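Cyclic GMP-AMP synthase-like receptor (Tribolium castaneum, PDB 7LT2) senses double-stranded RNA and, in response, joins ATP and GTP into the cyclic dinucleotide 2',3'-cGAMP, a signal of innate immunity. Local coordinates at residues K267-E270 and K271-N275; E370-K373 and Y374-E378. One frame throughout, in Å; residues are numbered along the deposited sequence.

Interaction 1. Residues K267-E270 and K271-N275; sequences KLKE and KTHPN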
loop_
_atom_site.group_PDB
_atom_site.type_symbol
_atom_site.label_atom_id
_atom_site.label_comp_id
_atom_site.label_asym_id
_atom_site.label_seq_id
_atom_site.Cartn_x
_atom_site.Cartn_y
_atom_site.Cartn_z
ATOM N N LYS A 267 -15.687 -1.535 -5.617
ATOM C CA LYS A 267 -16.470 -2.726 -5.928
ATOM C C LYS A 267 -17.066 -2.629 -7.324
ATOM O O LYS A 267 -17.049 -3.603 -8.086
ATOM C CB LYS A 267 -17.574 -2.913 -4.883
ATOM C CG LYS A 267 -18.417 -4.185 -5.044
ATOM C CD LYS A 267 -17.606 -5.429 -4.719
ATOM C CE LYS A 267 -18.484 -6.669 -4.567
ATOM N NZ LYS A 267 -19.201 -6.973 -5.827
ATOM N N LEU A 268 -17.586 -1.450 -7.678
ATOM C CA LEU A 268 -18.080 -1.219 -9.030
ATOM C C LEU A 268 -16.968 -1.390 -10.057
ATOM O O LEU A 268 -17.183 -1.971 -11.129
ATOM C CB LEU A 268 -18.685 0.182 -9.119
ATOM C CG LEU A 268 -19.312 0.620 -10.442
ATOM C CD1 LEU A 268 -20.478 -0.289 -10.803
ATOM C CD2 LEU A 268 -19.760 2.077 -10.364
ATOM N N LYS A 269 -15.773 -0.888 -9.743
ATOM C CA LYS A 269 -14.634 -1.025 -10.644
ATOM C C LYS A 269 -14.278 -2.490 -10.864
ATOM O O LYS A 269 -14.010 -2.911 -11.998
ATOM C CB LYS A 269 -13.439 -0.246 -10.079
ATOM C CG LYS A 269 -12.169 -0.299 -10.928
ATOM C CD LYS A 269 -11.215 -1.411 -10.487
ATOM C CE LYS A 269 -10.568 -1.099 -9.143
ATOM N NZ LYS A 269 -9.554 -2.125 -8.771
ATOM N N GLU A 270 -14.265 -3.282 -9.789
ATOM C CA GLU A 270 -13.940 -4.698 -9.908
ATOM C C GLU A 270 -14.923 -5.423 -10.811
ATOM O O GLU A 270 -14.539 -6.349 -11.534
ATOM C CB GLU A 270 -13.931 -5.363 -8.533
ATOM C CG GLU A 270 -12.750 -5.020 -7.663
ATOM C CD GLU A 270 -12.797 -5.761 -6.337
ATOM O OE1 GLU A 270 -13.534 -6.767 -6.239
ATOM O OE2 GLU A 270 -12.105 -5.336 -5.392
ATOM N N LYS A 271 -16.188 -5.021 -10.788
ATOM C CA LYS A 271 -17.173 -5.725 -11.595
ATOM C C LYS A 271 -17.203 -5.247 -13.044
ATOM O O LYS A 271 -17.366 -6.065 -13.957
ATOM C CB LYS A 271 -18.563 -5.588 -10.968
ATOM C CG LYS A 271 -19.620 -6.413 -11.692
ATOM C CD LYS A 271 -20.969 -6.309 -11.020
ATOM C CE LYS A 271 -22.067 -6.837 -11.925
ATOM N NZ LYS A 271 -23.417 -6.604 -11.334
ATOM N N THR A 272 -17.045 -3.944 -13.286
ATOM C CA THR A 272 -17.303 -3.396 -14.611
ATOM C C THR A 272 -16.084 -2.842 -15.343
ATOM O O THR A 272 -16.115 -2.787 -16.576
ATOM C CB THR A 272 -18.373 -2.292 -14.537
ATOM O OG1 THR A 272 -17.886 -1.188 -13.767
ATOM C CG2 THR A 272 -19.651 -2.826 -13.885
ATOM N N HIS A 273 -15.016 -2.422 -14.651
ATOM C CA HIS A 273 -13.842 -1.860 -15.330
ATOM C C HIS A 273 -12.560 -2.131 -14.547
ATOM O O HIS A 273 -11.926 -1.212 -14.015
ATOM C CB HIS A 273 -14.028 -0.363 -15.603
ATOM C CG HIS A 273 -14.394 0.460 -14.400
ATOM N ND1 HIS A 273 -15.668 0.484 -13.872
ATOM C CD2 HIS A 273 -13.668 1.338 -13.666
ATOM C CE1 HIS A 273 -15.703 1.321 -12.850
ATOM N NE2 HIS A 273 -14.502 1.847 -12.700
ATOM N N PRO A 274 -12.104 -3.389 -14.524
ATOM C CA PRO A 274 -10.843 -3.709 -13.831
ATOM C C PRO A 274 -9.619 -3.093 -14.482
ATOM O O PRO A 274 -8.518 -3.208 -13.925
ATOM C CB PRO A 274 -10.781 -5.245 -13.895
ATOM C CG PRO A 274 -12.129 -5.694 -14.375
ATOM C CD PRO A 274 -12.683 -4.571 -15.180
ATOM N N ASN A 275 -9.778 -2.454 -15.644
ATOM C CA ASN A 275 -8.692 -1.729 -16.293
ATOM C C ASN A 275 -8.132 -0.602 -15.434
ATOM O O ASN A 275 -7.013 -0.146 -15.693
ATOM C CB ASN A 275 -9.183 -1.141 -17.614
ATOM C CG ASN A 275 -10.082 -2.090 -18.375
ATOM O OD1 ASN A 275 -11.201 -2.376 -17.955
ATOM N ND2 ASN A 275 -9.594 -2.581 -19.512
HETATM O O HOH W 1 -7.811 -3.172 -10.966
#

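Interaction 2. Residues E370-K373 and Y374-E378; sequences EYTK and YIQGE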
loop_
_atom_site.group_PDB
_atom_site.type_symbol
_atom_site.label_atom_id
_atom_site.label_comp_id
_atom_site.label_asym_id
_atom_site.label_seq_id
_atom_site.Cartn_x
_atom_site.Cartn_y
_atom_site.Cartn_z
ATOM N N GLU A 370 -23.550 -12.968 -6.141
ATOM C CA GLU A 370 -23.634 -12.179 -4.915
ATOM C C GLU A 370 -25.034 -11.612 -4.720
ATOM O O GLU A 370 -25.539 -11.553 -3.593
ATOM C CB GLU A 370 -22.610 -11.043 -4.939
ATOM C CG GLU A 370 -21.172 -11.452 -4.663
ATOM C CD GLU A 370 -20.199 -10.339 -4.986
ATOM O OE1 GLU A 370 -20.550 -9.482 -5.825
ATOM O OE2 GLU A 370 -19.092 -10.312 -4.403
ATOM N N TYR A 371 -25.678 -11.181 -5.808
ATOM C CA TYR A 371 -26.994 -10.567 -5.688
ATOM C C TYR A 371 -28.029 -11.554 -5.165
ATOM O O TYR A 371 -28.941 -11.165 -4.426
ATOM C CB TYR A 371 -27.435 -9.999 -7.037
ATOM C CG TYR A 371 -28.663 -9.126 -6.945
ATOM C CD1 TYR A 371 -28.555 -7.774 -6.655
ATOM C CD2 TYR A 371 -29.933 -9.654 -7.149
ATOM C CE1 TYR A 371 -29.677 -6.973 -6.568
ATOM C CE2 TYR A 371 -31.057 -8.858 -7.067
ATOM C CZ TYR A 371 -30.923 -7.518 -6.776
ATOM O OH TYR A 371 -32.043 -6.721 -6.692
ATOM N N THR A 372 -27.909 -12.830 -5.536
ATOM C CA THR A 372 -28.823 -13.839 -5.017
ATOM C C THR A 372 -28.663 -13.991 -3.509
ATOM O O THR A 372 -29.652 -14.025 -2.769
ATOM C CB THR A 372 -28.588 -15.171 -5.729
ATOM O OG1 THR A 372 -28.935 -15.041 -7.115
ATOM C CG2 THR A 372 -29.430 -16.270 -5.097
ATOM N N LYS A 373 -27.418 -14.072 -3.031
ATOM C CA LYS A 373 -27.189 -14.151 -1.591
ATOM C C LYS A 373 -27.637 -12.876 -0.889
ATOM O O LYS A 373 -28.129 -12.926 0.244
ATOM C CB LYS A 373 -25.709 -14.416 -1.308
ATOM C CG LYS A 373 -25.161 -15.647 -2.009
ATOM C CD LYS A 373 -23.748 -15.973 -1.556
ATOM C CE LYS A 373 -23.235 -17.220 -2.256
ATOM N NZ LYS A 373 -21.911 -17.640 -1.729
ATOM N N TYR A 374 -27.467 -11.730 -1.547
ATOM C CA TYR A 374 -27.934 -10.457 -1.006
ATOM C C TYR A 374 -29.435 -10.487 -0.741
ATOM O O TYR A 374 -29.892 -10.152 0.359
ATOM C CB TYR A 374 -27.555 -9.344 -1.986
ATOM C CG TYR A 374 -28.108 -7.968 -1.709
ATOM C CD1 TYR A 374 -27.650 -7.209 -0.635
ATOM C CD2 TYR A 374 -29.051 -7.402 -2.558
ATOM C CE1 TYR A 374 -28.150 -5.937 -0.397
ATOM C CE2 TYR A 374 -29.551 -6.135 -2.332
ATOM C CZ TYR A 374 -29.097 -5.406 -1.253
ATOM O OH TYR A 374 -29.601 -4.145 -1.035
ATOM N N ILE A 375 -30.219 -10.904 -1.737
ATOM C CA ILE A 375 -31.670 -10.942 -1.579
ATOM C C ILE A 375 -32.067 -11.947 -0.504
ATOM O O ILE A 375 -33.007 -11.716 0.268
ATOM C CB ILE A 375 -32.342 -11.255 -2.930
ATOM C CG1 ILE A 375 -32.065 -10.136 -3.931
ATOM C CG2 ILE A 375 -33.840 -11.459 -2.757
ATOM C CD1 ILE A 375 -32.569 -8.787 -3.489
ATOM N N GLN A 376 -31.355 -13.071 -0.427
ATOM C CA GLN A 376 -31.676 -14.119 0.536
ATOM C C GLN A 376 -31.207 -13.799 1.952
ATOM O O GLN A 376 -31.434 -14.612 2.856
ATOM C CB GLN A 376 -31.071 -15.450 0.084
ATOM C CG GLN A 376 -31.651 -16.003 -1.208
ATOM C CD GLN A 376 -30.841 -17.171 -1.747
ATOM O OE1 GLN A 376 -29.722 -17.424 -1.294
ATOM N NE2 GLN A 376 -31.400 -17.885 -2.718
ATOM N N GLY A 377 -30.560 -12.657 2.171
ATOM C CA GLY A 377 -30.193 -12.226 3.506
ATOM C C GLY A 377 -28.830 -12.657 4.000
ATOM O O GLY A 377 -28.533 -12.458 5.186
ATOM N N GLU A 378 -27.987 -13.222 3.140
ATOM C CA GLU A 378 -26.701 -13.744 3.573
ATOM C C GLU A 378 -25.694 -12.622 3.810
ATOM O O GLU A 378 -25.776 -11.543 3.216
ATOM C CB GLU A 378 -26.142 -14.714 2.535
ATOM C CG GLU A 378 -26.986 -15.952 2.320
ATOM C CD GLU A 378 -26.261 -17.012 1.514
ATOM O OE1 GLU A 378 -25.021 -16.916 1.383
ATOM O OE2 GLU A 378 -26.933 -17.940 1.014
#

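Interaction 1. Residues K267-E270 and K271-N275
H273 lays its imidazole over the backbone of K269 at the C-terminal end of helix 258-272, in the HhH/H2TH-like part of this Mab-21 family nucleotidyltransferase. K269 CA sits over one face of the ring, 3.6 Å from its centroid and 18° off the normal, a CH-pi contact. The two side chains cross at about a right angle. K269 CB and CG continue over that same side of the ring, CB near H273 NE2 and CG near H273 CD2. The lysine chain then bends at its second and third torsions and passes H273 O on its way to S278, whose OG bonds NZ. S278 probably binds ATP, as in related enzymes. A water also joins K269 NZ to P274 O.

The ring's position follows from chi1 of H273 (53°), which puts CG between the backbone N and the carbonyl carbon. Both ring nitrogens are engaged. NE2 bonds the hydroxyl of Y312, and ND1 donates to T272 OG1 at 2.8 Å. The backbone closes the last turn with H273 N on K269 O at 2.9 Å. P274 has no N-H to continue the helical pattern.

L268 O takes two firm bonds. T272 N lies 2.9 Å from it, nearly in line with the carbonyl. T272 OG1 donates to the same L268 O at 2.8 Å, from 44° above the carbonyl plane.

Interaction 2. Residues E370-K373 and Y374-E378
A Schellman motif ends helix 368-375, and its closing bond runs from E378 N to K373 O at 2.9 Å. G377 makes the turn with a positive phi. With this phi and psi a side chain would collide with the carbonyl oxygen of Q376, which favours glycine. The inner bond of the motif joins G377 N to Y374 O. Before the turn, ordinary helical bonds run from Y374 N to E370 O, from I375 N to Y371 O and from Q376 N to T372 O.

The side chains pair along the helix and across its end. Y371 meets two partners on one side of its ring, I375 toward CE2 and Y374 toward CE1. I375 CG1 approaches Y371 CE2 to 3.5 Å, and its CD1 reaches on toward the phenol oxygen. The Y371 and Y374 rings have centroids 5.8 Å apart and planes at 47°. This pair is oblique, and the nearest atoms are Y371 CE1 and Y374 CD2 at 4.1 Å. Both tyrosines hold CG opposite the backbone N (chi1 -169° in Y371, 172° in Y374), which brings the two rings, one turn apart, against each other.

T372 and Q376 run side by side. The methyl CG2 of T372 lies 3.5 Å from Q376 NE2. Past the turn, the E378 carboxylate returns over the extended chain of K373. E378 OE1 is 3.3 Å from K373 CD but 4.5 Å from K373 NZ, too far for a salt bridge.

R12 of helix 5-13 bonds the carbonyls of Y374 and E378 through NH1. Y374 packs on D8, I9 and F13 of that helix, and both tyrosines touch helix 361-365 at A362.

Interactions 1 and 2 are both C-terminal helix ends, on different helices. Interaction 1 is partly buried, and its side chains pack on helix 337-354. Interaction 2 is a surface contact, farther from the centre of the chain and next to helices 5-13 and 361-365. The former finishes with a histidine and a proline and uses polar side chains to extend the backbone bonding. The latter turns on a glycine, and its side-chain contacts are mostly apolar or van der Waals. The two ends are joined directly: K267 NZ and E370 OE1 form a salt bridge of 2.8 Å. T367 N also bonds that carboxylate oxygen, and L365 O is a further partner of the lysine.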